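Local coordinates for WbbZ protein (Klebsiella pneumoniae subsp. pneumoniae NTUH-K2044, PDB 6X1L) that is functionally uncharacterised but belongs to the polysaccharide pyruvyl transferase family and so may transfer pyruvyl groups to a surface polysaccharide, at residues Phe113-Asn127 with Leu136-Asp149. Sequence-based numbering, arbitrary orientation.
Sequences FINNIDKFVVFCREN and LNYEPNKNVFITDD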
loop_
_atom_site.group_PDB
_atom_site.type_symbol
_atom_site.label_atom_id
_atom_site.label_comp_id
_atom_site.label_asym_id
_atom_site.label_seq_id
_atom_site.Cartn_x
_atom_site.Cartn_y
_atom_site.Cartn_z
ATOM N N PHE A 113 -3.803 -27.050 21.371
ATOM C CA PHE A 113 -2.690 -26.745 22.261
ATOM C C PHE A 113 -2.486 -27.818 23.324
ATOM O O PHE A 113 -1.352 -28.024 23.770
ATOM C CB PHE A 113 -2.895 -25.369 22.893
ATOM C CG PHE A 113 -2.776 -24.244 21.907
ATOM C CD1 PHE A 113 -1.533 -23.730 21.572
ATOM C CD2 PHE A 113 -3.901 -23.724 21.288
ATOM C CE1 PHE A 113 -1.417 -22.704 20.650
ATOM C CE2 PHE A 113 -3.790 -22.697 20.363
ATOM C CZ PHE A 113 -2.546 -22.188 20.046
ATOM N N ILE A 114 -3.549 -28.518 23.727
ATOM C CA ILE A 114 -3.383 -29.614 24.680
ATOM C C ILE A 114 -2.655 -30.784 24.030
ATOM O O ILE A 114 -1.748 -31.375 24.625
ATOM C CB ILE A 114 -4.748 -30.037 25.252
ATOM C CG1 ILE A 114 -5.299 -28.941 26.164
ATOM C CG2 ILE A 114 -4.638 -31.370 25.998
ATOM C CD1 ILE A 114 -6.756 -29.119 26.534
ATOM N N ASN A 115 -3.019 -31.126 22.794
ATOM C CA ASN A 115 -2.455 -32.306 22.146
ATOM C C ASN A 115 -1.099 -32.059 21.495
ATOM O O ASN A 115 -0.480 -33.018 21.023
ATOM C CB ASN A 115 -3.438 -32.851 21.108
ATOM C CG ASN A 115 -4.567 -33.643 21.741
ATOM O OD1 ASN A 115 -4.365 -34.359 22.722
ATOM N ND2 ASN A 115 -5.764 -33.517 21.183
ATOM N N ASN A 116 -0.616 -30.815 21.462
ATOM C CA ASN A 116 0.690 -30.511 20.888
ATOM C C ASN A 116 1.573 -29.778 21.891
ATOM O O ASN A 116 2.459 -29.011 21.503
ATOM C CB ASN A 116 0.548 -29.688 19.605
ATOM C CG ASN A 116 -0.319 -30.371 18.567
ATOM O OD1 ASN A 116 0.125 -31.288 17.877
ATOM N ND2 ASN A 116 -1.565 -29.927 18.452
ATOM N N ILE A 117 1.344 -30.007 23.187
ATOM C CA ILE A 117 2.058 -29.265 24.223
ATOM C C ILE A 117 3.559 -29.530 24.163
ATOM O O ILE A 117 4.363 -28.669 24.544
ATOM C CB ILE A 117 1.469 -29.605 25.609
ATOM C CG1 ILE A 117 2.048 -28.691 26.694
ATOM C CG2 ILE A 117 1.701 -31.072 25.957
ATOM C CD1 ILE A 117 1.321 -28.780 28.022
ATOM N N ASP A 118 3.971 -30.698 23.667
ATOM C CA ASP A 118 5.388 -31.035 23.628
ATOM C C ASP A 118 6.130 -30.403 22.457
ATOM O O ASP A 118 7.363 -30.460 22.426
ATOM C CB ASP A 118 5.570 -32.556 23.592
ATOM C CG ASP A 118 5.471 -33.184 24.972
ATOM O OD1 ASP A 118 4.343 -33.479 25.420
ATOM O OD2 ASP A 118 6.526 -33.373 25.613
ATOM N N LYS A 119 5.429 -29.798 21.502
ATOM C CA LYS A 119 6.089 -29.157 20.375
ATOM C C LYS A 119 5.891 -27.652 20.315
ATOM O O LYS A 119 6.660 -26.978 19.622
ATOM C CB LYS A 119 5.612 -29.776 19.052
ATOM C CG LYS A 119 5.606 -31.297 19.069
ATOM C CD LYS A 119 5.509 -31.882 17.673
ATOM C CE LYS A 119 6.795 -31.669 16.899
ATOM N NZ LYS A 119 6.738 -32.328 15.567
ATOM N N PHE A 120 4.914 -27.106 21.037
ATOM C CA PHE A 120 4.580 -25.690 20.967
ATOM C C PHE A 120 5.415 -24.874 21.942
ATOM O O PHE A 120 5.589 -25.251 23.104
ATOM C CB PHE A 120 3.099 -25.465 21.281
ATOM C CG PHE A 120 2.195 -25.561 20.093
ATOM C CD1 PHE A 120 2.652 -25.253 18.824
ATOM C CD2 PHE A 120 0.875 -25.944 20.249
ATOM C CE1 PHE A 120 1.807 -25.334 17.734
ATOM C CE2 PHE A 120 0.027 -26.027 19.166
ATOM C CZ PHE A 120 0.492 -25.725 17.908
ATOM N N VAL A 121 5.921 -23.742 21.461
ATOM C CA VAL A 121 6.442 -22.678 22.309
ATOM C C VAL A 121 5.623 -21.441 21.969
ATOM O O VAL A 121 5.702 -20.928 20.845
ATOM C CB VAL A 121 7.942 -22.444 22.099
ATOM C CG1 VAL A 121 8.432 -21.321 23.000
ATOM C CG2 VAL A 121 8.718 -23.728 22.376
ATOM N N VAL A 122 4.812 -20.981 22.920
ATOM C CA VAL A 122 3.767 -19.999 22.652
ATOM C C VAL A 122 4.157 -18.668 23.276
ATOM O O VAL A 122 4.368 -18.579 24.490
ATOM C CB VAL A 122 2.401 -20.459 23.183
ATOM C CG1 VAL A 122 1.316 -19.488 22.728
ATOM C CG2 VAL A 122 2.095 -21.872 22.721
ATOM N N PHE A 123 4.223 -17.625 22.450
ATOM C CA PHE A 123 4.407 -16.265 22.932
ATOM C C PHE A 123 3.069 -15.543 22.857
ATOM O O PHE A 123 2.432 -15.513 21.797
ATOM C CB PHE A 123 5.477 -15.534 22.121
ATOM C CG PHE A 123 6.865 -16.044 22.368
ATOM C CD1 PHE A 123 7.654 -15.486 23.358
ATOM C CD2 PHE A 123 7.373 -17.095 21.622
ATOM C CE1 PHE A 123 8.930 -15.964 23.600
ATOM C CE2 PHE A 123 8.646 -17.577 21.856
ATOM C CZ PHE A 123 9.426 -17.010 22.847
ATOM N N CYS A 124 2.648 -14.971 23.980
ATOM C CA CYS A 124 1.358 -14.314 24.114
ATOM C C CYS A 124 1.562 -12.809 24.207
ATOM O O CYS A 124 2.440 -12.336 24.937
ATOM C CB CYS A 124 0.622 -14.825 25.355
ATOM S SG CYS A 124 0.694 -16.626 25.533
ATOM N N ARG A 125 0.749 -12.054 23.469
ATOM C CA ARG A 125 0.902 -10.607 23.420
ATOM C C ARG A 125 -0.029 -9.873 24.379
ATOM O O ARG A 125 -0.077 -8.639 24.352
ATOM C CB ARG A 125 0.705 -10.097 21.986
ATOM C CG ARG A 125 -0.694 -10.257 21.426
ATOM C CD ARG A 125 -0.732 -9.785 19.965
ATOM N NE ARG A 125 -2.085 -9.798 19.421
ATOM C CZ ARG A 125 -2.384 -9.496 18.162
ATOM N NH1 ARG A 125 -1.420 -9.166 17.312
ATOM N NH2 ARG A 125 -3.644 -9.531 17.751
ATOM N N GLU A 126 -0.768 -10.593 25.222
ATOM C CA GLU A 126 -1.536 -9.959 26.289
ATOM C C GLU A 126 -1.850 -10.997 27.363
ATOM O O GLU A 126 -1.566 -12.187 27.210
ATOM C CB GLU A 126 -2.816 -9.295 25.763
ATOM C CG GLU A 126 -3.359 -9.862 24.451
ATOM C CD GLU A 126 -4.146 -11.138 24.643
ATOM O OE1 GLU A 126 -4.406 -11.509 25.811
ATOM O OE2 GLU A 126 -4.509 -11.764 23.624
ATOM N N ASN A 127 -2.457 -10.517 28.453
ATOM C CA ASN A 127 -2.629 -11.327 29.661
ATOM C C ASN A 127 -3.727 -12.371 29.520
ATOM O O ASN A 127 -3.699 -13.392 30.219
ATOM C CB ASN A 127 -2.942 -10.424 30.853
ATOM C CG ASN A 127 -1.698 -9.901 31.531
ATOM O OD1 ASN A 127 -0.765 -10.654 31.806
ATOM N ND2 ASN A 127 -1.678 -8.602 31.804
ATOM N N LEU A 136 -3.896 -24.340 30.302
ATOM C CA LEU A 136 -3.813 -25.622 29.611
ATOM C C LEU A 136 -2.572 -26.408 30.009
ATOM O O LEU A 136 -2.107 -27.259 29.239
ATOM C CB LEU A 136 -3.858 -25.408 28.093
ATOM C CG LEU A 136 -5.071 -24.651 27.569
ATOM C CD1 LEU A 136 -5.020 -24.494 26.053
ATOM C CD2 LEU A 136 -6.340 -25.360 27.995
ATOM N N ASN A 137 -2.020 -26.118 31.190
ATOM C CA ASN A 137 -0.858 -26.781 31.772
ATOM C C ASN A 137 0.447 -26.450 31.056
ATOM O O ASN A 137 1.441 -27.160 31.228
ATOM C CB ASN A 137 -1.060 -28.298 31.837
ATOM C CG ASN A 137 -0.738 -28.864 33.201
ATOM O OD1 ASN A 137 -0.666 -28.131 34.192
ATOM N ND2 ASN A 137 -0.554 -30.172 33.264
ATOM N N TYR A 138 0.477 -25.382 30.262
ATOM C CA TYR A 138 1.744 -24.888 29.748
ATOM C C TYR A 138 2.551 -24.257 30.876
ATOM O O TYR A 138 2.001 -23.670 31.810
ATOM C CB TYR A 138 1.514 -23.869 28.625
ATOM C CG TYR A 138 1.240 -24.512 27.293
ATOM C CD1 TYR A 138 0.030 -25.147 27.044
ATOM C CD2 TYR A 138 2.189 -24.481 26.281
ATOM C CE1 TYR A 138 -0.228 -25.737 25.823
ATOM C CE2 TYR A 138 1.940 -25.065 25.051
ATOM C CZ TYR A 138 0.731 -25.691 24.828
ATOM O OH TYR A 138 0.483 -26.278 23.609
ATOM N N GLU A 139 3.876 -24.370 30.777
ATOM C CA GLU A 139 4.743 -23.971 31.877
ATOM C C GLU A 139 5.351 -22.609 31.596
ATOM O O GLU A 139 6.166 -22.489 30.668
ATOM C CB GLU A 139 5.843 -25.004 32.096
ATOM C CG GLU A 139 6.863 -24.600 33.137
ATOM C CD GLU A 139 7.558 -25.795 33.750
ATOM O OE1 GLU A 139 7.168 -26.938 33.426
ATOM O OE2 GLU A 139 8.490 -25.593 34.557
ATOM N N PRO A 140 5.006 -21.575 32.366
ATOM C CA PRO A 140 5.564 -20.241 32.107
ATOM C C PRO A 140 7.083 -20.256 32.132
ATOM O O PRO A 140 7.703 -20.932 32.954
ATOM C CB PRO A 140 4.989 -19.389 33.244
ATOM C CG PRO A 140 3.743 -20.099 33.649
ATOM C CD PRO A 140 4.045 -21.562 33.481
ATOM N N ASN A 141 7.673 -19.506 31.203
ATOM C CA ASN A 141 9.113 -19.362 31.006
ATOM C C ASN A 141 9.779 -20.631 30.485
ATOM O O ASN A 141 11.016 -20.712 30.475
ATOM C CB ASN A 141 9.818 -18.877 32.277
ATOM C CG ASN A 141 9.587 -17.399 32.533
ATOM O OD1 ASN A 141 9.346 -16.627 31.601
ATOM N ND2 ASN A 141 9.657 -16.998 33.794
ATOM N N LYS A 142 9.001 -21.609 30.018
ATOM C CA LYS A 142 9.556 -22.786 29.359
ATOM C C LYS A 142 8.933 -22.989 27.982
ATOM O O LYS A 142 9.647 -23.062 26.976
ATOM C CB LYS A 142 9.363 -24.036 30.224
ATOM C CG LYS A 142 9.844 -25.308 29.545
ATOM C CD LYS A 142 9.988 -26.454 30.525
ATOM C CE LYS A 142 10.612 -27.669 29.853
ATOM N NZ LYS A 142 10.999 -28.708 30.848
ATOM N N ASN A 143 7.603 -23.089 27.917
ATOM C CA ASN A 143 6.921 -23.217 26.636
ATOM C C ASN A 143 5.754 -22.246 26.490
ATOM O O ASN A 143 4.998 -22.350 25.520
ATOM C CB ASN A 143 6.440 -24.657 26.409
ATOM C CG ASN A 143 5.562 -25.163 27.531
ATOM O OD1 ASN A 143 5.347 -24.472 28.526
ATOM N ND2 ASN A 143 5.041 -26.375 27.374
ATOM N N VAL A 144 5.580 -21.312 27.423
ATOM C CA VAL A 144 4.642 -20.207 27.247
ATOM C C VAL A 144 5.266 -18.955 27.850
ATOM O O VAL A 144 5.844 -19.004 28.940
ATOM C CB VAL A 144 3.255 -20.498 27.858
ATOM C CG1 VAL A 144 3.341 -20.745 29.364
ATOM C CG2 VAL A 144 2.286 -19.363 27.544
ATOM N N PHE A 145 5.184 -17.847 27.113
ATOM C CA PHE A 145 5.774 -16.576 27.507
ATOM C C PHE A 145 4.805 -15.457 27.154
ATOM O O PHE A 145 3.915 -15.621 26.315
ATOM C CB PHE A 145 7.117 -16.306 26.805
ATOM C CG PHE A 145 8.124 -17.410 26.946
ATOM C CD1 PHE A 145 9.155 -17.309 27.866
ATOM C CD2 PHE A 145 8.058 -18.539 26.142
ATOM C CE1 PHE A 145 10.089 -18.314 27.990
ATOM C CE2 PHE A 145 8.989 -19.552 26.270
ATOM C CZ PHE A 145 10.004 -19.439 27.194
ATOM N N ILE A 146 5.003 -14.301 27.781
ATOM C CA ILE A 146 4.200 -13.117 27.510
ATOM C C ILE A 146 5.136 -11.962 27.179
ATOM O O ILE A 146 6.157 -11.767 27.849
ATOM C CB ILE A 146 3.277 -12.765 28.695
ATOM C CG1 ILE A 146 2.413 -11.546 28.362
ATOM C CG2 ILE A 146 4.081 -12.536 29.968
ATOM C CD1 ILE A 146 1.256 -11.346 29.312
ATOM N N THR A 147 4.799 -11.210 26.134
ATOM C CA THR A 147 5.603 -10.068 25.726
ATOM C C THR A 147 4.774 -9.247 24.747
ATOM O O THR A 147 3.699 -9.666 24.314
ATOM C CB THR A 147 6.940 -10.511 25.117
ATOM O OG1 THR A 147 7.755 -9.367 24.837
ATOM C CG2 THR A 147 6.720 -11.314 23.846
ATOM N N ASP A 148 5.279 -8.062 24.416
ATOM C CA ASP A 148 4.538 -7.149 23.555
ATOM C C ASP A 148 4.374 -7.716 22.149
ATOM O O ASP A 148 5.215 -8.472 21.654
ATOM C CB ASP A 148 5.246 -5.796 23.480
ATOM C CG ASP A 148 5.097 -4.989 24.753
ATOM O OD1 ASP A 148 3.979 -4.953 25.310
ATOM O OD2 ASP A 148 6.101 -4.393 25.198
ATOM N N ASP A 149 3.265 -7.342 21.509
ATOM C CA ASP A 149 3.105 -7.550 20.075
ATOM C C ASP A 149 4.365 -7.106 19.342
ATOM O O ASP A 149 5.050 -6.167 19.758
ATOM C CB ASP A 149 1.887 -6.774 19.564
ATOM C CG ASP A 149 1.660 -6.944 18.064
ATOM O OD1 ASP A 149 0.992 -7.922 17.658
ATOM O OD2 ASP A 149 2.145 -6.093 17.287
HETATM O O HOH W 1 0.934 -6.531 22.874
#
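Ile117 lays CG1 over one face of the Tyr138 ring, 3.8 Å from its centroid, in a CH-pi contact. Phe120 CB meets the ring's edge. Tyr138 OH lies at the edges of the Phe113 and Phe120 rings and donates a hydrogen bond to Phe113 O at 2.5 Å. This bond ties the loop after helix 127-135 to helix 110-115. Phe123 and Phe145 run side by side, their planes 17° apart, but slid so far that the rings barely overlap. Phe145 CD2 sits over the rim of one Phe123 face, and Val121 CG1 reaches the edge of the Phe145 ring.

Between the strands, Val122 N donates a backbone hydrogen bond to Asn143 O (2.9 Å), and Phe145 N to Val122 O. The backbone hydrogen bonds Cys124 N to Phe145 O and Thr147 N to Cys124 O continue this parallel ladder. Past it, Arg125 CG lies between the backbone N and the carbonyl carbon (chi1 66°). The chain then runs out straight beside Asp149, which brings NH1 into a salt bridge with Asp149 OD1 (2.7 Å). A water joins Arg125 O to Asp149 N.

Strands 120-124 and 144-146 with helix 127-135 form a beta-alpha-beta crossover. Helix 6-21 covers the Phe123 and Phe145 face; Ile133 of the crossover helix packs on Tyr138 and Val144. Strand 144-146 ends the six-stranded parallel sheet, and strand 98-104 flanks 120-124.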